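Local atomic coordinates of alkaline serine protease (Thermobifida fusca, PDB entry 2PFE), a protein that probably cuts peptide bonds inside protein chains as a secreted serine endopeptidase of the chymotrypsin-like S1 family. Residues Val85-Arg99 and Pro143-Ser155. Residues are numbered along the deposited sequence; the frame is centred on the assembly and turned at random. Where two conformers were deposited one is given.
With AES (4-(2-aminoethyl)benzenesulfonyl fluoride), chain D.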
loop_
_atom_site.group_PDB
_atom_site.type_symbol
_atom_site.label_atom_id
_atom_site.label_comp_id
_atom_site.label_asym_id
_atom_site.label_seq_id
_atom_site.Cartn_x
_atom_site.Cartn_y
_atom_site.Cartn_z
ATOM N N VAL A 85 10.485 -8.183 2.898
ATOM C CA VAL A 85 10.025 -8.279 1.503
ATOM C C VAL A 85 11.207 -8.717 0.638
ATOM O O VAL A 85 12.262 -8.075 0.652
ATOM C CB VAL A 85 9.491 -6.919 1.005
ATOM C CG1 VAL A 85 9.012 -7.016 -0.431
ATOM C CG2 VAL A 85 8.352 -6.429 1.894
ATOM N N THR A 86 11.052 -9.824 -0.079
ATOM C CA THR A 86 12.152 -10.329 -0.915
ATOM C C THR A 86 11.884 -10.211 -2.429
ATOM O O THR A 86 12.750 -10.505 -3.246
ATOM C CB THR A 86 12.484 -11.792 -0.599
ATOM O OG1 THR A 86 11.352 -12.602 -0.900
ATOM C CG2 THR A 86 12.864 -11.986 0.860
ATOM N N GLY A 87 10.678 -9.798 -2.801
ATOM C CA GLY A 87 10.303 -9.723 -4.207
ATOM C C GLY A 87 8.829 -9.380 -4.340
ATOM O O GLY A 87 8.163 -9.082 -3.335
ATOM N N SER A 88 8.321 -9.418 -5.574
ATOM C CA SER A 88 6.912 -9.130 -5.847
ATOM C C SER A 88 6.301 -10.157 -6.805
ATOM O O SER A 88 5.522 -9.816 -7.709
ATOM C CB SER A 88 6.737 -7.709 -6.384
ATOM O OG SER A 88 7.460 -7.538 -7.592
ATOM N N GLN A 89 6.635 -11.424 -6.574
ATOM C CA GLN A 89 6.024 -12.521 -7.321
ATOM C C GLN A 89 4.534 -12.589 -6.982
ATOM O O GLN A 89 4.156 -12.808 -5.822
ATOM C CB GLN A 89 6.707 -13.848 -6.987
ATOM C CG GLN A 89 6.047 -15.055 -7.636
ATOM C CD GLN A 89 6.562 -16.375 -7.077
ATOM O OE1 GLN A 89 7.160 -17.171 -7.801
ATOM N NE2 GLN A 89 6.338 -16.611 -5.785
ATOM N N GLU A 90 3.710 -12.407 -8.011
ATOM C CA GLU A 90 2.249 -12.337 -7.882
ATOM C C GLU A 90 1.675 -13.671 -7.423
ATOM O O GLU A 90 1.991 -14.717 -7.971
ATOM C CB GLU A 90 1.628 -11.899 -9.211
ATOM C CG GLU A 90 0.129 -11.664 -9.180
ATOM C CD GLU A 90 -0.430 -11.399 -10.565
ATOM O OE1 GLU A 90 0.359 -11.067 -11.483
ATOM O OE2 GLU A 90 -1.651 -11.556 -10.743
ATOM N N ALA A 91 0.848 -13.615 -6.388
ATOM C CA ALA A 91 0.154 -14.785 -5.887
ATOM C C ALA A 91 -1.057 -15.088 -6.759
ATOM O O ALA A 91 -1.629 -14.191 -7.368
ATOM C CB ALA A 91 -0.295 -14.531 -4.466
ATOM N N ALA A 92 -1.449 -16.357 -6.797
ATOM C CA ALA A 92 -2.610 -16.800 -7.541
ATOM C C ALA A 92 -3.920 -16.475 -6.840
ATOM O O ALA A 92 -3.976 -16.325 -5.607
ATOM C CB ALA A 92 -2.523 -18.287 -7.792
ATOM N N THR A 93 -4.978 -16.380 -7.644
ATOM C CA THR A 93 -6.323 -16.319 -7.108
ATOM C C THR A 93 -6.528 -17.528 -6.204
ATOM O O THR A 93 -6.110 -18.653 -6.529
ATOM C CB THR A 93 -7.342 -16.276 -8.248
ATOM O OG1 THR A 93 -7.130 -15.076 -9.008
ATOM C CG2 THR A 93 -8.777 -16.264 -7.713
ATOM N N GLY A 94 -7.101 -17.277 -5.034
ATOM C CA GLY A 94 -7.298 -18.308 -4.029
ATOM C C GLY A 94 -6.213 -18.351 -2.958
ATOM O O GLY A 94 -6.372 -19.024 -1.934
ATOM N N SER A 95 -5.091 -17.668 -3.193
ATOM C CA SER A 95 -3.984 -17.676 -2.240
ATOM C C SER A 95 -4.338 -16.927 -0.954
ATOM O O SER A 95 -5.121 -15.971 -0.986
ATOM C CB SER A 95 -2.763 -16.996 -2.859
ATOM O OG SER A 95 -1.653 -17.041 -1.964
ATOM N N SER A 96 -3.735 -17.322 0.158
ATOM C CA SER A 96 -3.775 -16.486 1.350
ATOM C C SER A 96 -2.996 -15.206 1.089
ATOM O O SER A 96 -2.073 -15.162 0.254
ATOM C CB SER A 96 -3.145 -17.240 2.525
ATOM O OG SER A 96 -1.810 -17.580 2.219
ATOM N N VAL A 97 -3.344 -14.163 1.833
ATOM C CA VAL A 97 -2.648 -12.903 1.731
ATOM C C VAL A 97 -2.892 -12.155 3.041
ATOM O O VAL A 97 -3.918 -12.363 3.706
ATOM C CB VAL A 97 -3.141 -12.112 0.488
ATOM C CG1 VAL A 97 -4.603 -11.670 0.653
ATOM C CG2 VAL A 97 -2.236 -10.928 0.157
ATOM N N CYS A 98 -1.940 -11.313 3.430
ATOM C CA CYS A 98 -2.114 -10.465 4.608
ATOM C C CYS A 98 -1.770 -9.036 4.267
ATOM O O CYS A 98 -0.951 -8.786 3.377
ATOM C CB CYS A 98 -1.209 -10.914 5.748
ATOM S SG CYS A 98 -1.474 -12.623 6.336
ATOM N N ARG A 99 -2.416 -8.109 4.968
ATOM C CA ARG A 99 -2.135 -6.682 4.851
ATOM C C ARG A 99 -1.736 -6.084 6.191
ATOM O O ARG A 99 -2.096 -6.595 7.265
ATOM C CB ARG A 99 -3.338 -5.911 4.279
ATOM C CG ARG A 99 -4.694 -6.166 4.961
ATOM C CD ARG A 99 -5.593 -4.920 4.926
ATOM N NE ARG A 99 -4.996 -3.874 5.740
ATOM C CZ ARG A 99 -5.232 -3.732 7.045
ATOM N NH1 ARG A 99 -6.127 -4.494 7.662
ATOM N NH2 ARG A 99 -4.578 -2.811 7.743
ATOM N N PRO A 143 0.765 -2.253 2.744
ATOM C CA PRO A 143 1.226 -3.362 1.919
ATOM C C PRO A 143 0.437 -4.649 2.105
ATOM O O PRO A 143 -0.088 -4.919 3.204
ATOM C CB PRO A 143 2.649 -3.586 2.440
ATOM C CG PRO A 143 2.554 -3.248 3.929
ATOM C CD PRO A 143 1.627 -2.036 3.923
ATOM N N TRP A 144 0.454 -5.463 1.056
ATOM C CA TRP A 144 -0.106 -6.815 1.049
ATOM C C TRP A 144 1.021 -7.764 0.724
ATOM O O TRP A 144 1.798 -7.505 -0.209
ATOM C CB TRP A 144 -1.196 -6.937 -0.031
ATOM C CG TRP A 144 -2.395 -6.118 0.303
ATOM C CD1 TRP A 144 -2.481 -4.761 0.279
ATOM C CD2 TRP A 144 -3.690 -6.595 0.755
ATOM N NE1 TRP A 144 -3.731 -4.351 0.695
ATOM C CE2 TRP A 144 -4.490 -5.452 0.993
ATOM C CE3 TRP A 144 -4.230 -7.871 1.004
ATOM C CZ2 TRP A 144 -5.817 -5.531 1.422
ATOM C CZ3 TRP A 144 -5.555 -7.955 1.473
ATOM C CH2 TRP A 144 -6.332 -6.782 1.666
ATOM N N LEU A 145 1.104 -8.842 1.493
ATOM C CA LEU A 145 2.132 -9.872 1.343
ATOM C C LEU A 145 1.521 -11.257 1.283
ATOM O O LEU A 145 0.570 -11.584 2.027
ATOM C CB LEU A 145 3.127 -9.838 2.517
ATOM C CG LEU A 145 4.096 -8.663 2.616
ATOM C CD1 LEU A 145 4.704 -8.648 4.017
ATOM C CD2 LEU A 145 5.152 -8.745 1.546
ATOM N N THR A 146 2.045 -12.060 0.373
ATOM C CA THR A 146 1.853 -13.498 0.453
ATOM C C THR A 146 3.238 -14.043 0.745
ATOM O O THR A 146 4.125 -14.016 -0.122
ATOM C CB THR A 146 1.264 -14.081 -0.841
ATOM O OG1 THR A 146 -0.022 -13.483 -1.066
ATOM C CG2 THR A 146 1.110 -15.600 -0.711
ATOM N N GLY A 147 3.434 -14.518 1.974
ATOM C CA GLY A 147 4.787 -14.852 2.456
ATOM C C GLY A 147 5.672 -13.618 2.403
ATOM O O GLY A 147 5.313 -12.569 2.942
ATOM N N SER A 148 6.814 -13.726 1.722
ATOM C CA SER A 148 7.722 -12.582 1.561
ATOM C C SER A 148 7.536 -11.816 0.230
ATOM O O SER A 148 8.341 -10.940 -0.130
ATOM C CB SER A 148 9.162 -13.062 1.688
ATOM O OG SER A 148 9.430 -13.967 0.639
ATOM N N GLN A 149 6.459 -12.125 -0.488
ATOM C CA GLN A 149 6.220 -11.536 -1.807
ATOM C C GLN A 149 5.167 -10.425 -1.778
ATOM O O GLN A 149 3.996 -10.656 -1.423
ATOM C CB GLN A 149 5.827 -12.615 -2.829
ATOM C CG GLN A 149 6.888 -13.732 -2.975
ATOM C CD GLN A 149 8.218 -13.259 -3.564
ATOM O OE1 GLN A 149 8.270 -12.327 -4.360
ATOM N NE2 GLN A 149 9.305 -13.925 -3.176
ATOM N N ALA A 150 5.597 -9.214 -2.147
ATOM C CA ALA A 150 4.727 -8.041 -2.232
ATOM C C ALA A 150 3.622 -8.281 -3.255
ATOM O O ALA A 150 3.891 -8.755 -4.366
ATOM C CB ALA A 150 5.549 -6.817 -2.633
ATOM N N GLN A 151 2.386 -7.950 -2.880
ATOM C CA GLN A 151 1.196 -8.134 -3.729
ATOM C C GLN A 151 0.534 -6.846 -4.182
ATOM O O GLN A 151 0.030 -6.804 -5.308
ATOM C CB GLN A 151 0.133 -9.000 -3.026
ATOM C CG GLN A 151 0.620 -10.409 -2.675
ATOM C CD GLN A 151 1.150 -11.164 -3.870
ATOM O OE1 GLN A 151 0.471 -11.240 -4.890
ATOM N NE2 GLN A 151 2.369 -11.718 -3.762
ATOM N N GLY A 152 0.486 -5.829 -3.309
ATOM C CA GLY A 152 -0.308 -4.650 -3.610
ATOM C C GLY A 152 -0.342 -3.688 -2.459
ATOM O O GLY A 152 0.313 -3.921 -1.440
ATOM N N VAL A 153 -1.104 -2.620 -2.658
ATOM C CA VAL A 153 -1.345 -1.625 -1.638
ATOM C C VAL A 153 -2.851 -1.449 -1.447
ATOM O O VAL A 153 -3.625 -1.544 -2.403
ATOM C CB VAL A 153 -0.661 -0.271 -1.979
ATOM C CG1 VAL A 153 0.867 -0.429 -1.993
ATOM C CG2 VAL A 153 -1.124 0.251 -3.311
ATOM N N THR A 154 -3.262 -1.168 -0.212
ATOM C CA THR A 154 -4.685 -1.111 0.094
ATOM C C THR A 154 -5.375 0.061 -0.606
ATOM O O THR A 154 -4.983 1.232 -0.451
ATOM C CB THR A 154 -4.919 -0.999 1.600
ATOM O OG1 THR A 154 -4.253 -2.098 2.245
ATOM C CG2 THR A 154 -6.427 -1.053 1.923
ATOM N N SER A 155 -6.433 -0.263 -1.353
ATOM C CA SER A 155 -7.198 0.745 -2.092
ATOM C C SER A 155 -8.526 1.120 -1.451
ATOM O O SER A 155 -8.906 2.295 -1.474
ATOM C CB SER A 155 -7.444 0.266 -3.537
ATOM O OG SER A 155 -8.288 1.141 -4.290
HETATM C C3 AES D . -11.966 2.493 4.513
HETATM C C2 AES D . -10.744 2.875 3.949
HETATM C C1 AES D . -9.863 1.892 3.497
HETATM S S AES D . -8.284 2.256 2.800
HETATM O O1S AES D . -8.154 1.865 1.359
HETATM O O2S AES D . -7.364 1.071 3.770
HETATM C C6 AES D . -10.189 0.543 3.637
HETATM C C5 AES D . -11.406 0.165 4.192
HETATM C C4 AES D . -12.298 1.133 4.640
HETATM C C7 AES D . -13.610 0.641 5.239
HETATM C C8 AES D . -14.713 1.695 5.198
HETATM N N8 AES D . -16.017 1.066 5.109
HETATM O O HOH W 1 2.897 -9.183 -7.032
HETATM O O HOH W 2 -3.288 -1.773 4.829
#
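R99 lays its aliphatic stem over one face of the W144 indole: CB stands 3.6 Å from the centroid of the six-membered ring, a CH-pi contact, and CG and CD continue near its outer carbons. Arginine suits the place because its methylenes are apolar while its charged end reaches past the ring. V97, beta-branched and compact, meets the ring's edge instead, CG2 lying 3.7 Å from CE3. Paired C98 and L145 bond both ways through their backbones, joining strands 96-99 and 143-146 antiparallel. Farther along, backbone bonds (T86 N to S148 O, A150 N to G87 O) hold 86-87; beyond them glutamine amides, able to donate and accept, take over. Q151 bends back (chi2 -55°), its NE2 giving to Q89 O at 2.9 Å while OE1 takes A91 N at 2.8 Å. Q149 OE1 receives Q89 N at 2.9 Å.

In the second shell, W144 NE1 donates to T154 OG1 at 2.8 Å, and water 2 links that hydroxyl to R99 NE; NH1 bonds to C134 O and NH2 forms a salt bridge with D139. Replacing W144 by alanine would probably leave a gap beneath the R99 stem and T154 OG1 without its indole donor. T154 borders the bound sulfonyl inhibitor, so this seam, which closes the C-terminal beta-barrel of the chymotrypsin-like fold, runs from a surface loop to the active-site pocket.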